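Local coordinates for Glyco_hydro_cc domain-containing protein (Pseudomonas viridiflava, PDB 6UAV) that probably hydrolyses internal beta-1,3-glucosidic bonds of beta-1,3-glucans, as a TIM-barrel endo-glucanase of glycoside hydrolase family 128, subgroup II, at residues Y162-S167 with N187-D192; T183-W188 with A208-M213; K202-M207 with L246-Q251; Y223-G228 with H235-L240. All blocks are in the same frame, centred on the assembly; numbering follows the deposited sequence.

Contact 1: Y162-S167 with N187-D192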
# COMPACT_ATOMS: atom_id res chain seq x y z
N TYR A 162 -11.07 3.98 0.22
CA TYR A 162 -11.83 3.95 1.50
C TYR A 162 -13.36 3.99 1.28
O TYR A 162 -14.10 4.53 2.10
CB TYR A 162 -11.34 5.12 2.35
CG TYR A 162 -9.96 4.88 2.90
CD1 TYR A 162 -8.84 5.15 2.13
CD2 TYR A 162 -9.77 4.29 4.14
CE1 TYR A 162 -7.56 4.95 2.63
CE2 TYR A 162 -8.51 4.06 4.66
CZ TYR A 162 -7.40 4.39 3.89
OH TYR A 162 -6.16 4.18 4.43
N ASP A 163 -13.85 3.48 0.15
CA ASP A 163 -15.29 3.60 -0.21
C ASP A 163 -15.67 2.37 -1.00
O ASP A 163 -14.85 1.49 -1.24
CB ASP A 163 -15.59 4.91 -0.95
CG ASP A 163 -16.96 5.52 -0.71
OD1 ASP A 163 -17.89 4.77 -0.38
OD2 ASP A 163 -17.09 6.73 -0.92
N TYR A 164 -16.96 2.30 -1.31
CA TYR A 164 -17.45 1.32 -2.29
C TYR A 164 -16.82 1.61 -3.66
O TYR A 164 -16.21 2.68 -3.88
CB TYR A 164 -18.97 1.44 -2.41
CG TYR A 164 -19.70 1.12 -1.13
CD1 TYR A 164 -19.98 2.12 -0.23
CD2 TYR A 164 -20.12 -0.17 -0.83
CE1 TYR A 164 -20.64 1.87 0.96
CE2 TYR A 164 -20.80 -0.44 0.36
CZ TYR A 164 -21.02 0.57 1.27
OH TYR A 164 -21.73 0.35 2.42
N GLY A 165 -16.92 0.61 -4.55
CA GLY A 165 -16.49 0.73 -5.95
C GLY A 165 -15.02 0.49 -6.17
O GLY A 165 -14.51 0.87 -7.30
N LEU A 166 -14.31 -0.13 -5.23
CA LEU A 166 -12.88 -0.38 -5.48
C LEU A 166 -12.66 -1.15 -6.80
O LEU A 166 -11.77 -0.76 -7.59
CB LEU A 166 -12.26 -1.08 -4.26
CG LEU A 166 -10.88 -1.65 -4.48
CD1 LEU A 166 -9.86 -0.58 -4.90
CD2 LEU A 166 -10.45 -2.31 -3.22
N SER A 167 -13.39 -2.22 -7.09
CA SER A 167 -13.23 -2.96 -8.37
C SER A 167 -13.39 -2.01 -9.58
O SER A 167 -12.64 -2.13 -10.53
CB SER A 167 -14.14 -4.15 -8.46
OG SER A 167 -15.47 -3.70 -8.56
N ASN A 187 -13.62 0.24 4.24
CA ASN A 187 -14.74 1.09 3.81
C ASN A 187 -15.13 2.09 4.90
O ASN A 187 -15.63 1.68 5.94
CB ASN A 187 -15.95 0.26 3.41
CG ASN A 187 -16.94 1.05 2.57
OD1 ASN A 187 -17.11 2.27 2.77
ND2 ASN A 187 -17.54 0.36 1.60
N TRP A 188 -14.91 3.37 4.61
CA TRP A 188 -15.18 4.51 5.52
C TRP A 188 -16.32 5.35 5.00
O TRP A 188 -16.46 6.51 5.41
CB TRP A 188 -13.89 5.32 5.69
CG TRP A 188 -12.83 4.63 6.50
CD1 TRP A 188 -12.73 3.31 6.85
CD2 TRP A 188 -11.65 5.27 7.00
NE1 TRP A 188 -11.57 3.10 7.58
CE2 TRP A 188 -10.91 4.30 7.71
CE3 TRP A 188 -11.19 6.59 6.96
CZ2 TRP A 188 -9.68 4.60 8.30
CZ3 TRP A 188 -10.01 6.91 7.61
CH2 TRP A 188 -9.27 5.92 8.26
N HIS A 189 -17.23 4.78 4.21
CA HIS A 189 -18.43 5.55 3.78
C HIS A 189 -19.14 6.13 5.01
O HIS A 189 -19.39 5.40 5.95
CB HIS A 189 -19.40 4.67 3.01
CG HIS A 189 -20.37 5.41 2.18
ND1 HIS A 189 -20.03 5.72 0.87
CD2 HIS A 189 -21.63 5.85 2.41
CE1 HIS A 189 -21.09 6.27 0.29
NE2 HIS A 189 -22.10 6.40 1.23
N THR A 190 -19.44 7.42 4.99
CA THR A 190 -19.95 8.18 6.14
C THR A 190 -21.31 8.82 5.83
O THR A 190 -22.17 9.01 6.75
CB THR A 190 -18.89 9.21 6.55
OG1 THR A 190 -17.78 8.45 7.03
CG2 THR A 190 -19.40 10.17 7.61
N LEU A 191 -21.54 9.25 4.60
CA LEU A 191 -22.78 9.99 4.25
C LEU A 191 -24.02 9.17 4.63
O LEU A 191 -24.03 7.90 4.53
CB LEU A 191 -22.80 10.31 2.77
CG LEU A 191 -21.79 11.36 2.31
CD1 LEU A 191 -21.93 11.53 0.80
CD2 LEU A 191 -22.08 12.69 2.97
N ASP A 192 -25.05 9.88 5.08
CA ASP A 192 -26.28 9.23 5.57
C ASP A 192 -27.16 8.79 4.39
O ASP A 192 -28.16 9.42 4.15
CB ASP A 192 -27.01 10.16 6.54
CG ASP A 192 -28.18 9.52 7.29
OD1 ASP A 192 -28.43 8.28 7.17
OD2 ASP A 192 -28.85 10.26 8.01

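Contact 2: T183-W188 with A208-M213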
# COMPACT_ATOMS: atom_id res chain seq x y z
N THR A 183 -2.66 -0.73 -1.46
CA THR A 183 -1.78 -0.71 -0.26
C THR A 183 -2.45 -0.02 0.93
O THR A 183 -1.86 0.05 1.99
CB THR A 183 -0.42 -0.11 -0.62
OG1 THR A 183 -0.66 1.18 -1.21
CG2 THR A 183 0.32 -1.00 -1.58
N GLU A 184 -3.65 0.50 0.72
CA GLU A 184 -4.54 0.95 1.81
C GLU A 184 -5.97 0.70 1.32
O GLU A 184 -6.36 1.17 0.21
CB GLU A 184 -4.48 2.43 2.18
CG GLU A 184 -3.10 2.90 2.60
CD GLU A 184 -3.00 4.36 2.95
OE1 GLU A 184 -4.05 5.04 3.18
OE2 GLU A 184 -1.84 4.89 2.95
N PHE A 185 -6.75 0.00 2.14
CA PHE A 185 -8.21 -0.10 1.90
C PHE A 185 -8.93 -0.44 3.19
O PHE A 185 -8.37 -0.94 4.14
CB PHE A 185 -8.58 -1.10 0.82
CG PHE A 185 -8.41 -2.55 1.15
CD1 PHE A 185 -7.17 -3.09 1.40
CD2 PHE A 185 -9.53 -3.36 1.29
CE1 PHE A 185 -7.01 -4.43 1.71
CE2 PHE A 185 -9.38 -4.71 1.56
CZ PHE A 185 -8.13 -5.22 1.80
N ALA A 186 -10.18 -0.01 3.18
CA ALA A 186 -11.21 -0.23 4.22
C ALA A 186 -12.44 0.43 3.65
O ALA A 186 -12.30 1.20 2.67
CB ALA A 186 -10.73 0.40 5.51
N ASN A 187 -13.62 0.24 4.24
CA ASN A 187 -14.74 1.09 3.81
C ASN A 187 -15.13 2.09 4.90
O ASN A 187 -15.63 1.68 5.94
CB ASN A 187 -15.95 0.26 3.41
CG ASN A 187 -16.94 1.05 2.57
OD1 ASN A 187 -17.11 2.27 2.77
ND2 ASN A 187 -17.54 0.36 1.60
N TRP A 188 -14.91 3.37 4.61
CA TRP A 188 -15.18 4.51 5.52
C TRP A 188 -16.32 5.35 5.00
O TRP A 188 -16.46 6.51 5.41
CB TRP A 188 -13.89 5.32 5.69
CG TRP A 188 -12.83 4.63 6.50
CD1 TRP A 188 -12.73 3.31 6.85
CD2 TRP A 188 -11.65 5.27 7.00
NE1 TRP A 188 -11.57 3.10 7.58
CE2 TRP A 188 -10.91 4.30 7.71
CE3 TRP A 188 -11.19 6.59 6.96
CZ2 TRP A 188 -9.68 4.60 8.30
CZ3 TRP A 188 -10.01 6.91 7.61
CH2 TRP A 188 -9.27 5.92 8.26
N ALA A 208 -14.98 -8.61 3.88
CA ALA A 208 -15.10 -9.91 3.17
C ALA A 208 -15.26 -9.65 1.66
O ALA A 208 -14.64 -10.34 0.84
CB ALA A 208 -16.23 -10.72 3.77
N GLU A 209 -16.16 -8.74 1.28
CA GLU A 209 -16.43 -8.44 -0.15
C GLU A 209 -15.12 -7.98 -0.82
O GLU A 209 -14.75 -8.53 -1.85
CB GLU A 209 -17.50 -7.36 -0.30
CG GLU A 209 -18.85 -7.99 -0.40
CD GLU A 209 -19.98 -7.15 -0.97
OE1 GLU A 209 -19.73 -6.01 -1.44
OE2 GLU A 209 -21.11 -7.67 -0.89
N MET A 210 -14.46 -7.00 -0.22
CA MET A 210 -13.25 -6.40 -0.84
C MET A 210 -12.14 -7.44 -0.87
O MET A 210 -11.49 -7.53 -1.91
CB MET A 210 -12.82 -5.16 -0.07
CG MET A 210 -13.90 -4.13 -0.06
SD MET A 210 -13.52 -2.62 0.98
CE MET A 210 -12.71 -1.80 -0.36
N VAL A 211 -11.92 -8.18 0.20
CA VAL A 211 -10.81 -9.18 0.22
C VAL A 211 -11.10 -10.25 -0.82
O VAL A 211 -10.15 -10.68 -1.57
CB VAL A 211 -10.61 -9.78 1.64
CG1 VAL A 211 -9.73 -11.04 1.60
CG2 VAL A 211 -10.01 -8.74 2.54
N THR A 212 -12.35 -10.72 -0.91
CA THR A 212 -12.67 -11.79 -1.89
C THR A 212 -12.36 -11.26 -3.29
O THR A 212 -11.85 -12.03 -4.14
CB THR A 212 -14.12 -12.25 -1.80
OG1 THR A 212 -14.29 -12.79 -0.49
CG2 THR A 212 -14.48 -13.28 -2.84
N MET A 213 -12.78 -10.04 -3.55
CA MET A 213 -12.60 -9.45 -4.89
C MET A 213 -11.09 -9.33 -5.17
O MET A 213 -10.66 -9.74 -6.29
CB MET A 213 -13.33 -8.10 -4.93
CG MET A 213 -13.20 -7.37 -6.25
SD MET A 213 -11.73 -6.34 -6.32
CE MET A 213 -12.11 -5.12 -5.07

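Contact 3: K202-M207 with L246-Q251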
# COMPACT_ATOMS: atom_id res chain seq x y z
N LYS A 202 -20.75 -4.17 9.56
CA LYS A 202 -20.82 -3.55 8.21
C LYS A 202 -19.38 -3.51 7.73
O LYS A 202 -19.18 -3.82 6.58
CB LYS A 202 -21.48 -2.17 8.27
CG LYS A 202 -22.99 -2.23 8.35
CD LYS A 202 -23.67 -0.86 8.28
CE LYS A 202 -25.11 -0.93 8.75
NZ LYS A 202 -25.84 0.36 8.74
N GLN A 203 -18.42 -3.26 8.62
CA GLN A 203 -17.00 -3.27 8.19
C GLN A 203 -16.61 -4.71 7.87
O GLN A 203 -15.86 -4.93 6.90
CB GLN A 203 -16.05 -2.67 9.24
CG GLN A 203 -14.66 -2.37 8.72
CD GLN A 203 -14.67 -1.33 7.63
OE1 GLN A 203 -14.54 -1.68 6.47
NE2 GLN A 203 -14.77 -0.06 8.00
N LYS A 204 -17.09 -5.69 8.66
CA LYS A 204 -16.75 -7.13 8.38
C LYS A 204 -17.32 -7.52 7.02
O LYS A 204 -16.63 -8.20 6.19
CB LYS A 204 -17.28 -8.06 9.48
CG LYS A 204 -16.51 -8.05 10.80
CD LYS A 204 -17.15 -8.88 11.91
CE LYS A 204 -17.03 -10.36 11.61
NZ LYS A 204 -17.71 -11.14 12.66
N GLN A 205 -18.56 -7.12 6.75
CA GLN A 205 -19.23 -7.42 5.46
C GLN A 205 -18.37 -6.85 4.33
O GLN A 205 -18.13 -7.54 3.31
CB GLN A 205 -20.66 -6.92 5.51
CG GLN A 205 -21.51 -7.40 4.34
CD GLN A 205 -21.26 -6.69 3.04
OE1 GLN A 205 -20.86 -5.52 3.01
NE2 GLN A 205 -21.48 -7.39 1.94
N GLN A 206 -17.95 -5.61 4.46
CA GLN A 206 -17.24 -4.93 3.37
C GLN A 206 -15.80 -5.49 3.28
O GLN A 206 -15.33 -5.70 2.14
CB GLN A 206 -17.25 -3.42 3.58
CG GLN A 206 -18.51 -2.80 3.01
CD GLN A 206 -18.58 -3.00 1.51
OE1 GLN A 206 -17.77 -2.42 0.77
NE2 GLN A 206 -19.53 -3.85 1.06
N MET A 207 -15.17 -5.83 4.40
CA MET A 207 -13.85 -6.51 4.37
C MET A 207 -13.97 -7.81 3.61
O MET A 207 -13.13 -8.09 2.73
CB MET A 207 -13.32 -6.78 5.79
CG MET A 207 -12.09 -7.66 5.78
SD MET A 207 -11.55 -8.01 7.45
CE MET A 207 -10.66 -6.48 7.76
N LEU A 246 -5.60 -9.44 18.73
CA LEU A 246 -6.53 -9.12 17.62
C LEU A 246 -7.86 -8.58 18.16
O LEU A 246 -8.32 -9.02 19.24
CB LEU A 246 -6.78 -10.35 16.76
CG LEU A 246 -5.51 -10.90 16.10
CD1 LEU A 246 -5.73 -12.29 15.57
CD2 LEU A 246 -5.02 -9.98 15.02
N THR A 247 -8.46 -7.69 17.40
CA THR A 247 -9.90 -7.40 17.50
C THR A 247 -10.68 -8.50 16.79
O THR A 247 -10.11 -9.39 16.13
CB THR A 247 -10.25 -6.06 16.85
OG1 THR A 247 -9.89 -6.15 15.46
CG2 THR A 247 -9.55 -4.89 17.51
N GLU A 248 -11.99 -8.49 16.97
CA GLU A 248 -12.85 -9.37 16.15
C GLU A 248 -12.53 -9.16 14.66
O GLU A 248 -12.39 -10.15 13.94
CB GLU A 248 -14.30 -9.10 16.49
CG GLU A 248 -15.22 -9.94 15.68
CD GLU A 248 -16.65 -9.81 16.15
OE1 GLU A 248 -16.84 -9.41 17.30
OE2 GLU A 248 -17.54 -9.98 15.31
N LEU A 249 -12.42 -7.92 14.22
CA LEU A 249 -12.14 -7.63 12.79
C LEU A 249 -10.81 -8.29 12.41
O LEU A 249 -10.72 -8.85 11.30
CB LEU A 249 -12.09 -6.13 12.52
CG LEU A 249 -11.96 -5.81 11.03
CD1 LEU A 249 -13.29 -6.02 10.32
CD2 LEU A 249 -11.43 -4.40 10.83
N GLY A 250 -9.80 -8.17 13.28
CA GLY A 250 -8.47 -8.72 12.97
C GLY A 250 -8.52 -10.22 12.83
O GLY A 250 -7.97 -10.75 11.88
N GLN A 251 -9.16 -10.91 13.78
CA GLN A 251 -9.30 -12.37 13.69
C GLN A 251 -9.98 -12.66 12.34
O GLN A 251 -9.61 -13.63 11.63
CB GLN A 251 -10.07 -12.90 14.92
CG GLN A 251 -10.01 -14.40 15.07
CD GLN A 251 -8.83 -14.84 15.91
OE1 GLN A 251 -7.89 -15.47 15.42
NE2 GLN A 251 -8.88 -14.53 17.20

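Contact 4: Y223-G228 with H235-L240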
# COMPACT_ATOMS: atom_id res chain seq x y z
N TYR A 223 -2.32 -6.67 -1.18
CA TYR A 223 -3.17 -5.62 -0.60
C TYR A 223 -2.82 -5.47 0.87
O TYR A 223 -2.31 -6.38 1.48
CB TYR A 223 -4.67 -5.91 -0.80
CG TYR A 223 -5.13 -7.27 -0.34
CD1 TYR A 223 -5.40 -7.51 0.99
CD2 TYR A 223 -5.25 -8.32 -1.21
CE1 TYR A 223 -5.88 -8.72 1.45
CE2 TYR A 223 -5.64 -9.57 -0.76
CZ TYR A 223 -5.90 -9.79 0.57
OH TYR A 223 -6.28 -11.00 1.08
N ALA A 224 -3.20 -4.33 1.42
CA ALA A 224 -2.94 -4.05 2.82
C ALA A 224 -4.10 -3.29 3.41
O ALA A 224 -4.44 -2.19 2.95
CB ALA A 224 -1.68 -3.26 2.93
N TRP A 225 -4.64 -3.88 4.46
CA TRP A 225 -5.76 -3.28 5.21
C TRP A 225 -5.27 -2.09 6.03
O TRP A 225 -4.22 -2.19 6.75
CB TRP A 225 -6.45 -4.34 6.08
CG TRP A 225 -7.64 -3.82 6.83
CD1 TRP A 225 -7.68 -3.27 8.07
CD2 TRP A 225 -8.97 -3.74 6.30
NE1 TRP A 225 -8.96 -2.88 8.38
CE2 TRP A 225 -9.78 -3.18 7.31
CE3 TRP A 225 -9.54 -4.16 5.11
CZ2 TRP A 225 -11.13 -2.91 7.09
CZ3 TRP A 225 -10.90 -3.98 4.93
CH2 TRP A 225 -11.67 -3.34 5.90
N PHE A 226 -6.08 -1.05 6.08
CA PHE A 226 -5.86 0.11 6.98
C PHE A 226 -6.84 -0.03 8.15
O PHE A 226 -8.04 0.10 7.92
CB PHE A 226 -6.05 1.43 6.23
CG PHE A 226 -5.56 2.59 7.04
CD1 PHE A 226 -6.41 3.15 7.97
CD2 PHE A 226 -4.24 3.00 7.01
CE1 PHE A 226 -5.98 4.17 8.78
CE2 PHE A 226 -3.80 4.03 7.81
CZ PHE A 226 -4.69 4.62 8.68
N THR A 227 -6.38 -0.32 9.38
CA THR A 227 -4.98 -0.40 9.82
C THR A 227 -4.86 -1.25 11.09
O THR A 227 -5.85 -1.91 11.50
CB THR A 227 -4.42 0.99 10.12
OG1 THR A 227 -3.03 0.99 10.47
CG2 THR A 227 -5.20 1.68 11.23
N GLY A 228 -3.68 -1.29 11.71
CA GLY A 228 -3.49 -2.08 12.95
C GLY A 228 -4.37 -1.53 14.07
O GLY A 228 -5.22 -2.21 14.60
N HIS A 235 -15.40 3.67 12.08
CA HIS A 235 -15.76 2.62 11.10
C HIS A 235 -15.34 1.24 11.61
O HIS A 235 -15.39 0.31 10.88
CB HIS A 235 -15.21 3.01 9.72
CG HIS A 235 -15.72 4.35 9.28
ND1 HIS A 235 -17.05 4.64 9.09
CD2 HIS A 235 -15.03 5.49 9.08
CE1 HIS A 235 -17.17 5.94 8.77
NE2 HIS A 235 -15.92 6.45 8.73
N PHE A 236 -14.77 1.15 12.79
CA PHE A 236 -14.32 -0.17 13.32
C PHE A 236 -13.26 -0.78 12.40
O PHE A 236 -13.38 -1.94 12.11
CB PHE A 236 -15.53 -1.08 13.46
CG PHE A 236 -16.60 -0.54 14.37
CD1 PHE A 236 -17.55 0.35 13.92
CD2 PHE A 236 -16.59 -0.89 15.71
CE1 PHE A 236 -18.52 0.87 14.78
CE2 PHE A 236 -17.56 -0.37 16.56
CZ PHE A 236 -18.52 0.50 16.09
N SER A 237 -12.25 -0.01 12.02
CA SER A 237 -11.19 -0.37 11.04
C SER A 237 -9.97 -1.05 11.70
O SER A 237 -9.18 -1.65 10.97
CB SER A 237 -10.78 0.88 10.26
OG SER A 237 -10.45 0.55 8.92
N SER A 238 -9.85 -1.04 13.02
CA SER A 238 -8.67 -1.61 13.74
C SER A 238 -8.65 -3.15 13.72
O SER A 238 -9.66 -3.80 14.08
CB SER A 238 -8.57 -1.10 15.18
OG SER A 238 -8.37 0.31 15.21
N LEU A 239 -7.48 -3.73 13.41
CA LEU A 239 -7.24 -5.19 13.48
C LEU A 239 -6.68 -5.62 14.85
O LEU A 239 -6.77 -6.81 15.15
CB LEU A 239 -6.24 -5.59 12.42
CG LEU A 239 -6.57 -5.27 10.97
CD1 LEU A 239 -5.38 -5.61 10.12
CD2 LEU A 239 -7.80 -6.00 10.47
N LEU A 240 -6.18 -4.68 15.64
CA LEU A 240 -5.46 -4.94 16.92
C LEU A 240 -6.06 -4.07 18.03
O LEU A 240 -6.57 -2.96 17.75
CB LEU A 240 -3.97 -4.64 16.76
CG LEU A 240 -3.21 -5.59 15.85
CD1 LEU A 240 -1.91 -4.97 15.36
CD2 LEU A 240 -3.00 -6.97 16.49

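Contact 1: Y162-S167 with N187-D192
The Trp188 indole takes Tyr162 CD2 over the centre of one face, 3.6 Å from Trp188 CD2, in an edge-to-face pair whose planes stand 59° apart. The two rings leave their loops in the same direction. Each has its CG anti to the carbonyl carbon (chi1 near -72°), which keeps both rings on one side of the paired loops that follow strands 156-161 and 180-185 of the TIM barrel. The Tyr164 ring receives the Asn187 amide over one face, with ND2 3.5 Å from Tyr164 CZ and centred above the ring. At its edge lies His189, and Tyr164 in turn directs that edge toward the imidazole face, a second edge-to-face pair with planes at 74°.

Between these aromatic pairs the loops are joined by backbone and charge. Trp188 N donates to Tyr162 O at 2.9 Å, approaching from above the carbonyl plane. Asn187 OD1 accepts from His189 N in an Asx turn, which helps fix the bend that brings the imidazole to Asp163, while Asn187 ND2 is held by Gln206 OE1 of helix 200-216. Tyr162 OH reaches Glu184, Trp188 NE1 reaches Ser237, and Tyr164 OH bonds to Leu195 O. His189 is held at both nitrogens, NE2 by Asp193 OD2. At the other nitrogen, ND1 donates nearly within its ring plane to the syn side of Asp163 OD1 at 2.7 Å, and the same oxygen accepts Tyr164 N on its anti side at 2.8 Å.

Contact 2: T183-W188 with A208-M213
Met210 is the first residue of the helical segment 208-213 to reach the chain leaving strand 180-185, and its CB lies 3.8 Å from Phe185 CE2. Its side chain runs antiparallel to that of Phe185, so the methionine passes along the ring toward the backbone of the strand end. SD comes to 4.1 Å from Phe185 CD2 and stands 5.4 Å from the ring centroid, almost exactly at the edge: a Met-aromatic contact made beside the ring and not over a face. The same sulfur lies 4.2 Å from Ala186 C and near the backbone N of Asn187. The bend at chi3 (88°) then turns the methyl back, placing CE 3.9 Å from Phe185 CD2. CB, SD and CE of one methionine thus all touch the CD2-CE2 side of the phenyl group.

Val211 follows and crosses the phenylalanine at about a right angle. Its CG2, anti to the carbonyl carbon, approaches the ring edge near the ring plane, 4.1 Å from Phe185 CZ. Phe185 can meet both residues because its CG sits between the backbone N and the carbonyl carbon (chi1 72°), with the ring directed at the helix.

The touching residues are all buried, and the side chains that meet are mainly apolar. Met210 also packs on Leu166 and Val211 on Tyr253. The contact is the strand-to-helix packing within a beta-alpha-beta unit, strand 180-185, helix 200-216 and strand 220-225, in which the helix covers the outer surface of a TIM barrel.

Contact 3: K202-M207 with L246-Q251
Lys204 leaves helix 200-216 beside helix 248-255 and meets Leu249 and Glu248 in turn along its length. From CB, the chain first carries CG to 3.8 Å from Leu249 CD1, the two side chains overlapping head to tail. CD then passes 3.6 Å from Glu248 OE2. The bend at chi3 (71°) swings the tip toward that carboxylate, CE staying close to the same oxygen and NZ ending 2.9 Å from Glu248 OE2 in a hydrogen-bonded salt bridge. Glu248, extended beyond CG, lies across the lysine and offers the anti lone pair of OE2. Lys204 also makes a cation-pi contact with Tyr252, and Glu201 gives its ammonium a long, weak ion pair.

Beneath this charged margin lies the apolar part. Met207 CE is 3.6 Å from Leu249 CG and touches both methyls of the leucine, while SD lies 3.9 Å from Leu249 CD1. Leu249 thus fits between the aliphatic stem of Lys204 and the end of Met207, and Gln203 CG adds a looser touch at 4.2 Å from Leu249 CD1. The helix carrying the leucine is started by Thr247, an N-cap whose OG1 accepts Gly250 N at 3.0 Å.

The pair joins the last two helices of the TIM barrel. The salt bridge lies toward the surface, whereas Gln203, Met207 and Leu249 all reach Trp225 of strand 220-225, so the two helices close over the outer side of that strand.

Contact 4: Y223-G228 with H235-L240
Ser237 grips the end of strand 220-225 with two strong bonds. Its OG donates to Phe226 O at 2.6 Å, in the carbonyl plane, and also accepts Trp188 NE1. Its carbonyl O takes Trp225 NE1 at 2.9 Å on a lone pair, lying within the indole plane, which helps to fix the rotation of the ring; Thr227 N adds a weak bond to the same oxygen.

Further along, the backbones join directly: Leu239 N donates to Thr227 O at 3.1 Å and Leu240 N to Gly228 O at 2.8 Å. A cis peptide before Thr227 turns the chain as it leaves the strand, and Thr227 CB covers the centre of one face of the Phe226 ring.

Packing surrounds these bonds. Leu239 crosses Trp225 obliquely, its CD2 3.6 Å from Trp225 CD1, while Leu240 CB rests 3.5 Å from Gly228 O. Trp225 CG, anti to the backbone N (chi1 -177°), directs the indole outward, toward the two covering helices. Asp233 binds Ser238 OG and Ser237 N from within the intervening turn. Such a loop, folded back on the end of its own strand, is the beta-alpha loop after the eighth strand of a TIM barrel.

Contact 1 lies at the surface, while contacts 2, 3 and 4 are largely buried. Contacts 2 and 3 use successive parts of helix 200-216, facing strand 180-185 in one and helix 248-255 in the other; contact 4 is nested within the chain loop that contact 3 closes. Chemistry follows place: contact 2 is mainly apolar, contact 3 adds a salt bridge at its outer margin, contact 1 mixes aromatic pairs with hydrogen bonds, and contact 4 rests mainly on backbone and serine hydrogen bonds. Asn187 and Trp188 belong to both contacts 1 and 2. Asn187 O accepts Gln203 NE2, tying both to contact 3; Phe185 is bonded to Phe226 between neighbouring strands, and Thr247 to Ser238 and Leu239 between contacts 3 and 4.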